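Local coordinates for enolase-phosphatase E1 (Saccharomyces cerevisiae, PDB 2G80), which probably catalyses the magnesium-dependent enolisation and dephosphorylation of 2,3-diketo-5-methylthiopentyl-1-phosphate to an acireductone in the methionine salvage pathway, at residues 33-38 / 207-212; 51-56 / 107-112; 63-68 / 87-92; 212-217 / 227-232. All blocks are in the same frame, centred on the assembly; numbering follows the deposited sequence.

Contact 1: residues 33-38 / 207-212; sequences TYLLDI and VLFLSD. With MG (magnesium ion), chain E.
Leu-35 and Phe-209 face each other across two neighbouring parallel strands, 33-36 and 207-211, in the middle of the sheet of this HAD-like hydrolase. Four backbone hydrogen bonds join the strands, passing from Leu-208 N to Thr-33 O, Leu-35 N to Leu-208 O, Leu-210 N to Leu-35 O and, at 2.9 Å, Asp-37 N to Leu-210 O. The packing is tight on both faces. On one, CD2 of Leu-35 lies 3.5 Å from CD1 of Phe-209; with CG anti to the backbone N (chi1 175°), the aromatic ring is set where its edge meets the Leu-35 carbonyl. Replacing Phe-209 with alanine is likely to open a gap between Leu-35, Tyr-193 and Leu-217, the last two of which also pack on the ring. On the other face CD2 of Leu-36 is squeezed to 3.5 Å from CD1 of Leu-210, and CB and CD2 of Leu-208 border the Tyr-34 ring, whose hydroxyl bonds to Asp-29. Branched and aromatic residues suit a sheet buried on both sides.

Beyond the last backbone bond the apolar packing gives way to a hydrated metal site. Magnesium takes OD2 of Asp-37 at 2.2 Å and OD1 of Asp-212 at 2.1 Å, three waters, and the carbonyl of Glu-39. The two carboxylates are nearly coplanar (12° apart), and their metal-bound oxygens, Asp-37 OD2 and Asp-212 OD1, stand only 2.8 Å apart. Such crowding of negative charge is probably tolerable because both oxygens bind the same cation and Lys-187 forms a salt bridge to Asp-37 OD1.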
loop_
_atom_site.group_PDB
_atom_site.type_symbol
_atom_site.label_atom_id
_atom_site.label_comp_id
_atom_site.label_asym_id
_atom_site.label_seq_id
_atom_site.Cartn_x
_atom_site.Cartn_y
_atom_site.Cartn_z
ATOM N N THR A 33 6.285 -15.730 11.385
ATOM C CA THR A 33 6.229 -14.569 10.517
ATOM C C THR A 33 4.881 -14.380 9.838
ATOM O O THR A 33 4.187 -15.341 9.532
ATOM C CB THR A 33 7.324 -14.723 9.461
ATOM O OG1 THR A 33 8.564 -14.967 10.126
ATOM C CG2 THR A 33 7.469 -13.480 8.568
ATOM N N TYR A 34 4.545 -13.111 9.632
ATOM C CA TYR A 34 3.340 -12.663 8.995
ATOM C C TYR A 34 3.665 -11.707 7.849
ATOM O O TYR A 34 4.490 -10.792 7.999
ATOM C CB TYR A 34 2.440 -11.964 10.008
ATOM C CG TYR A 34 1.964 -12.910 11.097
ATOM C CD1 TYR A 34 2.702 -13.067 12.281
ATOM C CD2 TYR A 34 0.810 -13.703 10.912
ATOM C CE1 TYR A 34 2.293 -13.986 13.288
ATOM C CE2 TYR A 34 0.371 -14.596 11.912
ATOM C CZ TYR A 34 1.106 -14.727 13.098
ATOM O OH TYR A 34 0.658 -15.586 14.066
ATOM N N LEU A 35 3.010 -11.954 6.719
ATOM C CA LEU A 35 3.134 -11.181 5.510
ATOM C C LEU A 35 1.748 -10.591 5.269
ATOM O O LEU A 35 0.742 -11.314 5.213
ATOM C CB LEU A 35 3.553 -12.079 4.348
ATOM C CG LEU A 35 3.806 -11.401 3.005
ATOM C CD1 LEU A 35 5.032 -10.456 3.111
ATOM C CD2 LEU A 35 4.030 -12.459 1.926
ATOM N N LEU A 36 1.687 -9.284 5.111
ATOM C CA LEU A 36 0.390 -8.610 4.976
ATOM C C LEU A 36 0.260 -7.823 3.704
ATOM O O LEU A 36 1.145 -7.052 3.353
ATOM C CB LEU A 36 0.170 -7.650 6.142
ATOM C CG LEU A 36 0.270 -8.202 7.567
ATOM C CD1 LEU A 36 0.072 -7.038 8.564
ATOM C CD2 LEU A 36 -0.742 -9.261 7.814
ATOM N N ASP A 37 -0.850 -8.051 3.009
ATOM C CA ASP A 37 -1.305 -7.185 1.938
ATOM C C ASP A 37 -1.799 -5.878 2.627
ATOM O O ASP A 37 -2.115 -5.905 3.839
ATOM C CB ASP A 37 -2.461 -7.849 1.203
ATOM C CG ASP A 37 -3.083 -6.948 0.148
ATOM O OD1 ASP A 37 -2.320 -6.265 -0.589
ATOM O OD2 ASP A 37 -4.326 -6.919 0.088
ATOM N N ILE A 38 -1.847 -4.758 1.882
ATOM C CA ILE A 38 -2.363 -3.482 2.419
ATOM C C ILE A 38 -3.856 -3.282 2.165
ATOM O O ILE A 38 -4.659 -3.344 3.096
ATOM C CB ILE A 38 -1.574 -2.221 1.918
ATOM C CG1 ILE A 38 -0.125 -2.303 2.423
ATOM C CG2 ILE A 38 -2.240 -0.892 2.469
ATOM C CD1 ILE A 38 0.812 -1.241 1.940
ATOM N N VAL A 207 5.293 -19.092 7.790
ATOM C CA VAL A 207 4.757 -17.797 7.328
ATOM C C VAL A 207 3.241 -17.875 7.105
ATOM O O VAL A 207 2.778 -18.842 6.529
ATOM C CB VAL A 207 5.462 -17.302 6.020
ATOM C CG1 VAL A 207 5.009 -15.874 5.635
ATOM C CG2 VAL A 207 6.988 -17.325 6.184
ATOM N N LEU A 208 2.482 -16.899 7.625
ATOM C CA LEU A 208 1.054 -16.729 7.261
ATOM C C LEU A 208 0.922 -15.452 6.393
ATOM O O LEU A 208 1.327 -14.358 6.819
ATOM C CB LEU A 208 0.133 -16.599 8.474
ATOM C CG LEU A 208 -1.378 -16.425 8.208
ATOM C CD1 LEU A 208 -1.946 -17.610 7.469
ATOM C CD2 LEU A 208 -2.162 -16.194 9.519
ATOM N N PHE A 209 0.343 -15.600 5.200
ATOM C CA PHE A 209 0.081 -14.484 4.278
ATOM C C PHE A 209 -1.429 -14.152 4.283
ATOM O O PHE A 209 -2.267 -15.030 4.032
ATOM C CB PHE A 209 0.586 -14.836 2.877
ATOM C CG PHE A 209 0.262 -13.812 1.809
ATOM C CD1 PHE A 209 0.485 -12.447 2.010
ATOM C CD2 PHE A 209 -0.191 -14.229 0.555
ATOM C CE1 PHE A 209 0.223 -11.521 1.005
ATOM C CE2 PHE A 209 -0.468 -13.313 -0.457
ATOM C CZ PHE A 209 -0.251 -11.967 -0.249
ATOM N N LEU A 210 -1.742 -12.892 4.593
ATOM C CA LEU A 210 -3.103 -12.381 4.662
ATOM C C LEU A 210 -3.338 -11.378 3.525
ATOM O O LEU A 210 -2.594 -10.394 3.363
ATOM C CB LEU A 210 -3.373 -11.733 6.010
ATOM C CG LEU A 210 -3.198 -12.654 7.231
ATOM C CD1 LEU A 210 -2.973 -11.827 8.508
ATOM C CD2 LEU A 210 -4.336 -13.652 7.372
ATOM N N SER A 211 -4.379 -11.644 2.751
ATOM C CA SER A 211 -4.747 -10.819 1.624
ATOM C C SER A 211 -6.225 -11.012 1.314
ATOM O O SER A 211 -6.785 -12.022 1.697
ATOM C CB SER A 211 -3.867 -11.176 0.413
ATOM O OG SER A 211 -4.306 -10.559 -0.802
ATOM N N ASP A 212 -6.844 -9.994 0.710
ATOM C CA ASP A 212 -8.223 -10.066 0.229
ATOM C C ASP A 212 -8.330 -10.670 -1.179
ATOM O O ASP A 212 -9.433 -10.975 -1.604
ATOM C CB ASP A 212 -8.926 -8.694 0.247
ATOM C CG ASP A 212 -8.211 -7.647 -0.569
ATOM O OD1 ASP A 212 -6.958 -7.672 -0.561
ATOM O OD2 ASP A 212 -8.887 -6.799 -1.194
HETATM MG MG MG E . -5.692 -6.155 -1.402
HETATM O O HOH W 1 -4.246 -4.991 -2.119
HETATM O O HOH W 2 -7.057 -5.583 -2.696
HETATM O O HOH W 3 -4.838 -7.636 -2.579
#

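Contact 2: residues 51-56 / 107-112; sequences TLFPYF and QLQGYV
This is a buried crossing of two helices, 46-65 and 103-118, in the helical part of the chain; the short segments run at 90° with their axes 10.5 Å apart. The wide spacing is filled by Phe-56. Its CG is anti to the backbone N (chi1 172°), which sends the ring across to the other helix, where CG of Gln-109 sits over one face as a CH-pi contact, 3.7 Å from the ring centroid. CB of Val-112 and CD2 of Leu-108 meet the ring at its edge, the latter 3.8 Å from CZ of Phe-56. With a serine in place of Phe-56, Gln-109 CG would probably lose its aromatic face and a gap open between the helices. Glutamine suits its place, its methylenes packing on the ring while OE1 reaches Lys-106. At the border, Tyr-55 lays CE2 3.7 Å from CG1 of Val-112, and one water bridges its OH, at 2.7 Å, to the Val-112 carbonyl oxygen, at 2.6 Å. Ile-92 and Val-96 of helix 85-97 also pack on Phe-56, making the crossing part of the hydrophobic core of an all-helical cap, consistent with the cap inserted after the first strand in many HAD phosphatases.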
loop_
_atom_site.group_PDB
_atom_site.type_symbol
_atom_site.label_atom_id
_atom_site.label_comp_id
_atom_site.label_asym_id
_atom_site.label_seq_id
_atom_site.Cartn_x
_atom_site.Cartn_y
_atom_site.Cartn_z
ATOM N N THR A 51 -9.910 9.274 -1.213
ATOM C CA THR A 51 -8.989 10.206 -0.591
ATOM C C THR A 51 -7.648 10.491 -1.337
ATOM O O THR A 51 -7.400 11.639 -1.690
ATOM C CB THR A 51 -8.714 9.736 0.884
ATOM O OG1 THR A 51 -9.970 9.606 1.572
ATOM C CG2 THR A 51 -7.847 10.735 1.655
ATOM N N LEU A 52 -6.817 9.487 -1.599
ATOM C CA LEU A 52 -5.467 9.750 -2.183
ATOM C C LEU A 52 -5.459 10.334 -3.589
ATOM O O LEU A 52 -4.847 11.366 -3.833
ATOM C CB LEU A 52 -4.574 8.509 -2.157
ATOM C CG LEU A 52 -4.029 8.028 -0.821
ATOM C CD1 LEU A 52 -3.178 6.800 -1.042
ATOM C CD2 LEU A 52 -3.238 9.098 -0.125
ATOM N N PHE A 53 -6.160 9.685 -4.497
ATOM C CA PHE A 53 -6.233 10.151 -5.890
ATOM C C PHE A 53 -6.826 11.561 -6.015
ATOM O O PHE A 53 -6.171 12.428 -6.649
ATOM C CB PHE A 53 -6.901 9.078 -6.780
ATOM C CG PHE A 53 -5.996 7.921 -7.180
ATOM C CD1 PHE A 53 -4.742 7.670 -6.583
ATOM C CD2 PHE A 53 -6.455 7.023 -8.146
ATOM C CE1 PHE A 53 -3.940 6.581 -6.998
ATOM C CE2 PHE A 53 -5.675 5.929 -8.552
ATOM C CZ PHE A 53 -4.406 5.708 -7.962
ATOM N N PRO A 54 -8.019 11.823 -5.407
ATOM C CA PRO A 54 -8.601 13.197 -5.396
ATOM C C PRO A 54 -7.720 14.250 -4.747
ATOM O O PRO A 54 -7.633 15.360 -5.244
ATOM C CB PRO A 54 -9.907 13.020 -4.610
ATOM C CG PRO A 54 -10.246 11.610 -4.813
ATOM C CD PRO A 54 -8.962 10.869 -4.788
ATOM N N TYR A 55 -7.070 13.895 -3.640
ATOM C CA TYR A 55 -6.119 14.786 -2.982
ATOM C C TYR A 55 -5.016 15.208 -3.990
ATOM O O TYR A 55 -4.695 16.407 -4.131
ATOM C CB TYR A 55 -5.515 14.145 -1.681
ATOM C CG TYR A 55 -4.543 15.060 -1.029
ATOM C CD1 TYR A 55 -4.972 16.037 -0.122
ATOM C CD2 TYR A 55 -3.182 15.063 -1.419
ATOM C CE1 TYR A 55 -4.035 16.971 0.452
ATOM C CE2 TYR A 55 -2.265 15.982 -0.870
ATOM C CZ TYR A 55 -2.691 16.926 0.066
ATOM O OH TYR A 55 -1.783 17.844 0.606
ATOM N N PHE A 56 -4.438 14.217 -4.653
ATOM C CA PHE A 56 -3.391 14.445 -5.655
ATOM C C PHE A 56 -3.875 15.244 -6.882
ATOM O O PHE A 56 -3.208 16.220 -7.281
ATOM C CB PHE A 56 -2.758 13.106 -6.072
ATOM C CG PHE A 56 -1.827 13.217 -7.224
ATOM C CD1 PHE A 56 -0.544 13.712 -7.031
ATOM C CD2 PHE A 56 -2.234 12.851 -8.521
ATOM C CE1 PHE A 56 0.332 13.826 -8.094
ATOM C CE2 PHE A 56 -1.363 12.968 -9.598
ATOM C CZ PHE A 56 -0.066 13.463 -9.379
ATOM N N GLN A 107 6.315 9.016 -8.432
ATOM C CA GLN A 107 7.191 9.954 -7.745
ATOM C C GLN A 107 6.470 11.264 -7.480
ATOM O O GLN A 107 6.583 11.814 -6.393
ATOM C CB GLN A 107 8.437 10.247 -8.554
ATOM C CG GLN A 107 9.380 9.070 -8.635
ATOM C CD GLN A 107 10.483 9.338 -9.596
ATOM O OE1 GLN A 107 11.081 10.416 -9.575
ATOM N NE2 GLN A 107 10.750 8.376 -10.472
ATOM N N LEU A 108 5.760 11.776 -8.481
ATOM C CA LEU A 108 5.021 13.025 -8.286
ATOM C C LEU A 108 3.971 12.865 -7.175
ATOM O O LEU A 108 3.839 13.766 -6.336
ATOM C CB LEU A 108 4.384 13.503 -9.576
ATOM C CG LEU A 108 3.744 14.884 -9.548
ATOM C CD1 LEU A 108 4.789 15.962 -9.216
ATOM C CD2 LEU A 108 3.056 15.124 -10.880
ATOM N N GLN A 109 3.265 11.728 -7.205
ATOM C CA GLN A 109 2.324 11.315 -6.155
ATOM C C GLN A 109 2.963 11.223 -4.775
ATOM O O GLN A 109 2.382 11.681 -3.813
ATOM C CB GLN A 109 1.689 9.969 -6.500
ATOM C CG GLN A 109 0.669 10.128 -7.591
ATOM C CD GLN A 109 0.043 8.848 -8.069
ATOM O OE1 GLN A 109 0.627 7.766 -7.981
ATOM N NE2 GLN A 109 -1.161 8.979 -8.630
ATOM N N GLY A 110 4.154 10.625 -4.709
ATOM C CA GLY A 110 4.930 10.507 -3.496
ATOM C C GLY A 110 5.224 11.865 -2.895
ATOM O O GLY A 110 5.013 12.066 -1.701
ATOM N N TYR A 111 5.702 12.787 -3.736
ATOM C CA TYR A 111 6.025 14.141 -3.326
ATOM C C TYR A 111 4.790 14.877 -2.743
ATOM O O TYR A 111 4.863 15.482 -1.679
ATOM C CB TYR A 111 6.585 14.913 -4.537
ATOM C CG TYR A 111 6.909 16.347 -4.264
ATOM C CD1 TYR A 111 8.188 16.721 -3.792
ATOM C CD2 TYR A 111 5.954 17.339 -4.463
ATOM C CE1 TYR A 111 8.489 18.046 -3.519
ATOM C CE2 TYR A 111 6.248 18.691 -4.186
ATOM C CZ TYR A 111 7.518 19.031 -3.717
ATOM O OH TYR A 111 7.824 20.345 -3.467
ATOM N N VAL A 112 3.680 14.824 -3.467
ATOM C CA VAL A 112 2.422 15.493 -3.052
ATOM C C VAL A 112 1.831 14.847 -1.767
ATOM O O VAL A 112 1.417 15.561 -0.836
ATOM C CB VAL A 112 1.392 15.509 -4.227
ATOM C CG1 VAL A 112 0.033 16.057 -3.805
ATOM C CG2 VAL A 112 1.933 16.341 -5.397
HETATM O O HOH W 4 0.536 17.974 -0.819
#

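Contact 3: residues 63-68 / 87-92; sequences LVQQDT and QLQAHI
Where Val-64 faces Gln-89, the backbones come to 6.3 Å between their CA atoms, their nearest approach. Segment 63-68 takes in the last turn of helix 46-65, which ends at Gln-65; Gln-66 is the first residue to leave helical torsions, and the chain then runs on as a loop. Segment 87-92 is helical throughout, part of helix 85-97. Within segment 63-68 it is this last turn that makes the contact; Val-60 and Pro-61, further back on the helix, also touch Gln-89.

Val-64 points straight at its neighbour and uses both branches. CG1, anti to the backbone N (chi1 175°), rests 4.1 Å from CD2 of Leu-88 and also lies over the backbone N and CB of Gln-89. CG2 reaches to 3.9 Å from CD1 of Ile-92, the two side chains sliding past each other in opposite directions. A beta-branched residue suits this place because its two methyls can address successive turns of the facing helix, where Leu-88 and Ile-92 are four residues apart.

The helices belong to the helical cap beside the HAD core, and this contact lies in its distal part, away from the magnesium site. Ile-92 continues the apolar surface to Leu-105 and Val-60.

Towards solvent the chemistry turns polar. NE2 of Gln-65 donates to OE1 of Gln-89 at 3.0 Å, with an angle of 160° at the hydrogen. The donor lies in the carbonyl plane on a lone pair of OE1, and the two amides are nearly coplanar, 22° apart. Both glutamines are extended beyond CG, long enough to span the helices at their solvent-facing border, while the Gln-65 carbonyl oxygen accepts a hydrogen bond from NZ of Lys-85.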
loop_
_atom_site.group_PDB
_atom_site.type_symbol
_atom_site.label_atom_id
_atom_site.label_comp_id
_atom_site.label_asym_id
_atom_site.label_seq_id
_atom_site.Cartn_x
_atom_site.Cartn_y
_atom_site.Cartn_z
ATOM N N LEU A 63 0.738 23.019 -8.956
ATOM C CA LEU A 63 2.146 22.619 -9.118
ATOM C C LEU A 63 2.629 22.699 -10.537
ATOM O O LEU A 63 3.794 23.049 -10.745
ATOM C CB LEU A 63 2.411 21.199 -8.632
ATOM C CG LEU A 63 2.313 20.901 -7.149
ATOM C CD1 LEU A 63 2.541 19.401 -6.981
ATOM C CD2 LEU A 63 3.308 21.705 -6.311
ATOM N N VAL A 64 1.768 22.340 -11.500
ATOM C CA VAL A 64 2.128 22.440 -12.937
ATOM C C VAL A 64 2.183 23.900 -13.406
ATOM O O VAL A 64 3.173 24.291 -14.028
ATOM C CB VAL A 64 1.192 21.603 -13.860
ATOM C CG1 VAL A 64 1.503 21.821 -15.365
ATOM C CG2 VAL A 64 1.332 20.131 -13.532
ATOM N N GLN A 65 1.130 24.671 -13.115
ATOM C CA GLN A 65 1.020 26.103 -13.515
ATOM C C GLN A 65 2.124 27.019 -12.941
ATOM O O GLN A 65 2.496 27.990 -13.598
ATOM C CB GLN A 65 -0.389 26.675 -13.216
ATOM C CG GLN A 65 -1.555 26.064 -14.076
ATOM C CD GLN A 65 -2.998 26.386 -13.556
ATOM O OE1 GLN A 65 -3.247 27.409 -12.903
ATOM N NE2 GLN A 65 -3.945 25.490 -13.865
ATOM N N GLN A 66 2.647 26.699 -11.750
ATOM C CA GLN A 66 3.772 27.431 -11.129
ATOM C C GLN A 66 5.039 26.788 -11.689
ATOM O O GLN A 66 5.362 25.661 -11.330
ATOM C CB GLN A 66 3.723 27.335 -9.600
ATOM N N ASP A 67 5.754 27.490 -12.570
ATOM C CA ASP A 67 6.890 26.885 -13.277
ATOM C C ASP A 67 8.330 27.239 -12.981
ATOM O O ASP A 67 9.069 27.550 -13.925
ATOM N N THR A 68 8.753 27.165 -11.716
ATOM C CA THR A 68 10.159 27.497 -11.363
ATOM C C THR A 68 11.071 26.314 -11.711
ATOM O O THR A 68 11.065 25.298 -11.010
ATOM C CB THR A 68 10.351 27.897 -9.867
ATOM O OG1 THR A 68 9.545 29.040 -9.570
ATOM C CG2 THR A 68 11.826 28.254 -9.574
ATOM N N GLN A 87 -0.886 20.811 -21.715
ATOM C CA GLN A 87 -0.740 19.401 -22.113
ATOM C C GLN A 87 -0.218 18.557 -20.973
ATOM O O GLN A 87 -0.694 17.436 -20.787
ATOM C CB GLN A 87 0.217 19.224 -23.281
ATOM C CG GLN A 87 -0.235 19.844 -24.572
ATOM C CD GLN A 87 0.805 19.667 -25.675
ATOM O OE1 GLN A 87 1.767 18.886 -25.533
ATOM N NE2 GLN A 87 0.623 20.398 -26.781
ATOM N N LEU A 88 0.771 19.078 -20.238
ATOM C CA LEU A 88 1.306 18.356 -19.060
ATOM C C LEU A 88 0.238 18.141 -17.964
ATOM O O LEU A 88 0.125 17.053 -17.405
ATOM C CB LEU A 88 2.540 19.048 -18.478
ATOM C CG LEU A 88 3.175 18.410 -17.240
ATOM C CD1 LEU A 88 3.576 16.979 -17.500
ATOM C CD2 LEU A 88 4.383 19.237 -16.798
ATOM N N GLN A 89 -0.538 19.178 -17.678
ATOM C CA GLN A 89 -1.602 19.096 -16.689
ATOM C C GLN A 89 -2.606 18.029 -17.126
ATOM O O GLN A 89 -2.861 17.085 -16.372
ATOM C CB GLN A 89 -2.284 20.451 -16.465
ATOM C CG GLN A 89 -3.341 20.420 -15.361
ATOM C CD GLN A 89 -3.963 21.777 -15.086
ATOM O OE1 GLN A 89 -3.258 22.746 -14.824
ATOM N NE2 GLN A 89 -5.306 21.837 -15.103
ATOM N N ALA A 90 -3.112 18.158 -18.352
ATOM C CA ALA A 90 -4.066 17.191 -18.924
ATOM C C ALA A 90 -3.542 15.733 -18.953
ATOM O O ALA A 90 -4.287 14.796 -18.635
ATOM C CB ALA A 90 -4.497 17.638 -20.339
ATOM N N HIS A 91 -2.271 15.561 -19.313
ATOM C CA HIS A 91 -1.619 14.224 -19.359
ATOM C C HIS A 91 -1.561 13.551 -17.972
ATOM O O HIS A 91 -1.875 12.376 -17.857
ATOM C CB HIS A 91 -0.205 14.340 -19.945
ATOM C CG HIS A 91 0.557 13.047 -20.018
ATOM N ND1 HIS A 91 0.346 12.112 -21.006
ATOM C CD2 HIS A 91 1.572 12.564 -19.255
ATOM C CE1 HIS A 91 1.179 11.095 -20.834
ATOM N NE2 HIS A 91 1.942 11.351 -19.785
ATOM N N ILE A 92 -1.164 14.301 -16.940
ATOM C CA ILE A 92 -1.071 13.768 -15.553
ATOM C C ILE A 92 -2.438 13.313 -15.075
ATOM O O ILE A 92 -2.567 12.220 -14.548
ATOM C CB ILE A 92 -0.463 14.815 -14.576
ATOM C CG1 ILE A 92 1.029 15.034 -14.906
ATOM C CG2 ILE A 92 -0.618 14.392 -13.083
ATOM C CD1 ILE A 92 1.644 16.309 -14.262
#

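Contact 4: residues 212-217 / 227-232; sequences DNPLEL and TGLASR. With MG (magnesium ion), chain E.
Leu-217 and Leu-229 meet inside a beta-alpha-beta unit in which helix 214-221 links strands 207-211 and 226-230 of the Rossmann-like HAD core. CD1 of Leu-217 lies 4.0 Å from CD1 of Leu-229, while its other methyl, CD2, comes to 3.4 Å from the carbonyl oxygen of Gly-228. Leu-217 is well suited here: CG is anti to its carbonyl carbon (chi1 -63°), which directs the fork from the helix onto the strand. At the same end CG2 of Thr-227 packs against CB of Leu-217 and approaches its carbonyl oxygen. Gly-228 is bound through its backbone to Phe-209 and Ser-211 of strand 207-211.

Further along, CD1 of Leu-229 reaches across to Pro-214 CD and to the carbonyl oxygen of Asp-212, 3.4 Å away. The strand thus backs the metal-binding loop, and the CA of Asp-212 makes a CA-H...O contact of 3.5 Å with the Ala-230 carbonyl oxygen.

Outside this shell, Glu-216 turns towards the magnesium site: OE2 weakly accepts from a metal-bound water, while OE1 forms a salt bridge with Lys-187 and a hydrogen bond with Ser-211. Asn-213 is the N-cap, just before the helix, which begins at Pro-214, whose ring suits a first helical turn that needs no amide donor there. OD1 of Asn-213 takes the amide N of Leu-215 at 3.2 Å, the donor standing 52° out of the carbonyl plane.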
loop_
_atom_site.group_PDB
_atom_site.type_symbol
_atom_site.label_atom_id
_atom_site.label_comp_id
_atom_site.label_asym_id
_atom_site.label_seq_id
_atom_site.Cartn_x
_atom_site.Cartn_y
_atom_site.Cartn_z
ATOM N N ASP A 212 -6.844 -9.994 0.710
ATOM C CA ASP A 212 -8.223 -10.066 0.229
ATOM C C ASP A 212 -8.330 -10.670 -1.179
ATOM O O ASP A 212 -9.433 -10.975 -1.604
ATOM C CB ASP A 212 -8.926 -8.694 0.247
ATOM C CG ASP A 212 -8.211 -7.647 -0.569
ATOM O OD1 ASP A 212 -6.958 -7.672 -0.561
ATOM O OD2 ASP A 212 -8.887 -6.799 -1.194
ATOM N N ASN A 213 -7.203 -10.827 -1.883
ATOM C CA ASN A 213 -7.171 -11.349 -3.251
ATOM C C ASN A 213 -6.797 -12.852 -3.255
ATOM O O ASN A 213 -5.650 -13.194 -2.959
ATOM C CB ASN A 213 -6.164 -10.519 -4.072
ATOM C CG ASN A 213 -6.211 -10.818 -5.580
ATOM O OD1 ASN A 213 -6.885 -11.741 -6.034
ATOM N ND2 ASN A 213 -5.477 -10.022 -6.353
ATOM N N PRO A 214 -7.759 -13.749 -3.590
ATOM C CA PRO A 214 -7.466 -15.193 -3.646
ATOM C C PRO A 214 -6.338 -15.623 -4.595
ATOM O O PRO A 214 -5.726 -16.644 -4.357
ATOM C CB PRO A 214 -8.792 -15.812 -4.126
ATOM C CG PRO A 214 -9.811 -14.822 -3.880
ATOM C CD PRO A 214 -9.182 -13.489 -3.920
ATOM N N LEU A 215 -6.145 -14.874 -5.674
ATOM C CA LEU A 215 -5.110 -15.123 -6.659
ATOM C C LEU A 215 -3.700 -14.891 -6.086
ATOM O O LEU A 215 -2.736 -15.553 -6.498
ATOM C CB LEU A 215 -5.347 -14.262 -7.918
ATOM C CG LEU A 215 -6.672 -14.516 -8.667
ATOM C CD1 LEU A 215 -6.841 -13.508 -9.811
ATOM C CD2 LEU A 215 -6.743 -15.940 -9.206
ATOM N N GLU A 216 -3.587 -13.955 -5.143
ATOM C CA GLU A 216 -2.344 -13.716 -4.430
ATOM C C GLU A 216 -2.088 -14.909 -3.493
ATOM O O GLU A 216 -0.988 -15.424 -3.439
ATOM C CB GLU A 216 -2.412 -12.400 -3.621
ATOM C CG GLU A 216 -2.555 -11.141 -4.505
ATOM C CD GLU A 216 -2.589 -9.821 -3.715
ATOM O OE1 GLU A 216 -2.486 -9.829 -2.457
ATOM O OE2 GLU A 216 -2.706 -8.756 -4.367
ATOM N N LEU A 217 -3.117 -15.319 -2.755
ATOM C CA LEU A 217 -3.030 -16.431 -1.813
ATOM C C LEU A 217 -2.685 -17.730 -2.526
ATOM O O LEU A 217 -1.874 -18.495 -2.010
ATOM C CB LEU A 217 -4.329 -16.572 -1.006
ATOM C CG LEU A 217 -4.781 -15.432 -0.063
ATOM C CD1 LEU A 217 -6.084 -15.836 0.558
ATOM C CD2 LEU A 217 -3.773 -15.049 1.077
ATOM N N THR A 227 -2.034 -19.373 4.217
ATOM C CA THR A 227 -2.836 -18.305 3.648
ATOM C C THR A 227 -4.083 -18.067 4.477
ATOM O O THR A 227 -4.595 -18.998 5.105
ATOM C CB THR A 227 -3.322 -18.706 2.226
ATOM O OG1 THR A 227 -4.035 -19.948 2.318
ATOM C CG2 THR A 227 -2.176 -18.876 1.301
ATOM N N GLY A 228 -4.555 -16.824 4.454
ATOM C CA GLY A 228 -5.809 -16.423 5.129
ATOM C C GLY A 228 -6.466 -15.349 4.281
ATOM O O GLY A 228 -5.756 -14.436 3.813
ATOM N N LEU A 229 -7.777 -15.487 4.036
ATOM C CA LEU A 229 -8.534 -14.534 3.202
ATOM C C LEU A 229 -9.098 -13.424 4.075
ATOM O O LEU A 229 -9.963 -13.678 4.921
ATOM C CB LEU A 229 -9.668 -15.221 2.425
ATOM C CG LEU A 229 -10.447 -14.371 1.389
ATOM C CD1 LEU A 229 -9.553 -13.819 0.270
ATOM C CD2 LEU A 229 -11.574 -15.192 0.772
ATOM N N ALA A 230 -8.582 -12.206 3.900
ATOM C CA ALA A 230 -9.059 -11.053 4.661
ATOM C C ALA A 230 -10.396 -10.574 4.070
ATOM O O ALA A 230 -10.529 -10.440 2.846
ATOM C CB ALA A 230 -8.018 -9.916 4.677
ATOM N N SER A 231 -11.378 -10.364 4.950
ATOM C CA SER A 231 -12.683 -9.854 4.575
ATOM C C SER A 231 -12.948 -8.592 5.382
ATOM O O SER A 231 -12.931 -8.637 6.599
ATOM C CB SER A 231 -13.758 -10.894 4.856
ATOM O OG SER A 231 -14.930 -10.525 4.185
ATOM N N ARG A 232 -13.158 -7.474 4.692
ATOM C CA ARG A 232 -13.392 -6.188 5.318
ATOM C C ARG A 232 -14.563 -5.513 4.617
ATOM O O ARG A 232 -14.776 -5.791 3.415
ATOM C CB ARG A 232 -12.167 -5.266 5.130
ATOM C CG ARG A 232 -10.860 -5.732 5.715
ATOM C CD ARG A 232 -10.939 -5.812 7.217
ATOM N NE ARG A 232 -9.634 -6.051 7.815
ATOM C CZ ARG A 232 -9.373 -5.947 9.121
ATOM N NH1 ARG A 232 -10.323 -5.629 9.985
ATOM N NH2 ARG A 232 -8.135 -6.141 9.559
HETATM MG MG MG E . -5.692 -6.155 -1.402
HETATM O O HOH W 2 -7.057 -5.583 -2.696
HETATM O O HOH W 3 -4.838 -7.636 -2.579
HETATM O O HOH W 1 -4.246 -4.991 -2.119
#

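In the fold
Contacts 1 and 4 belong to the sheet-based core, with centres about 8 Å apart; they share Asp-212 and touch the same magnesium ion. Contact 1 pairs strands 33-36 and 207-211, and contact 4 sets the following helix 214-221 on strand 226-230. Contacts 2 and 3 share helix 46-65 in the helical cap, their centres about 14 Å apart, and meet where Val-112 packs on Leu-63. Contact 1 is buried and combines strand bonding with metal chemistry, whereas contact 4 is partly buried and relies on aliphatic packing beneath the metal-binding loop. Contact 2 is an aromatic-centred crossing; contact 3, the outermost, ends in an amide pair near solvent. The centres of contacts 1 and 3 lie about 39 Å apart.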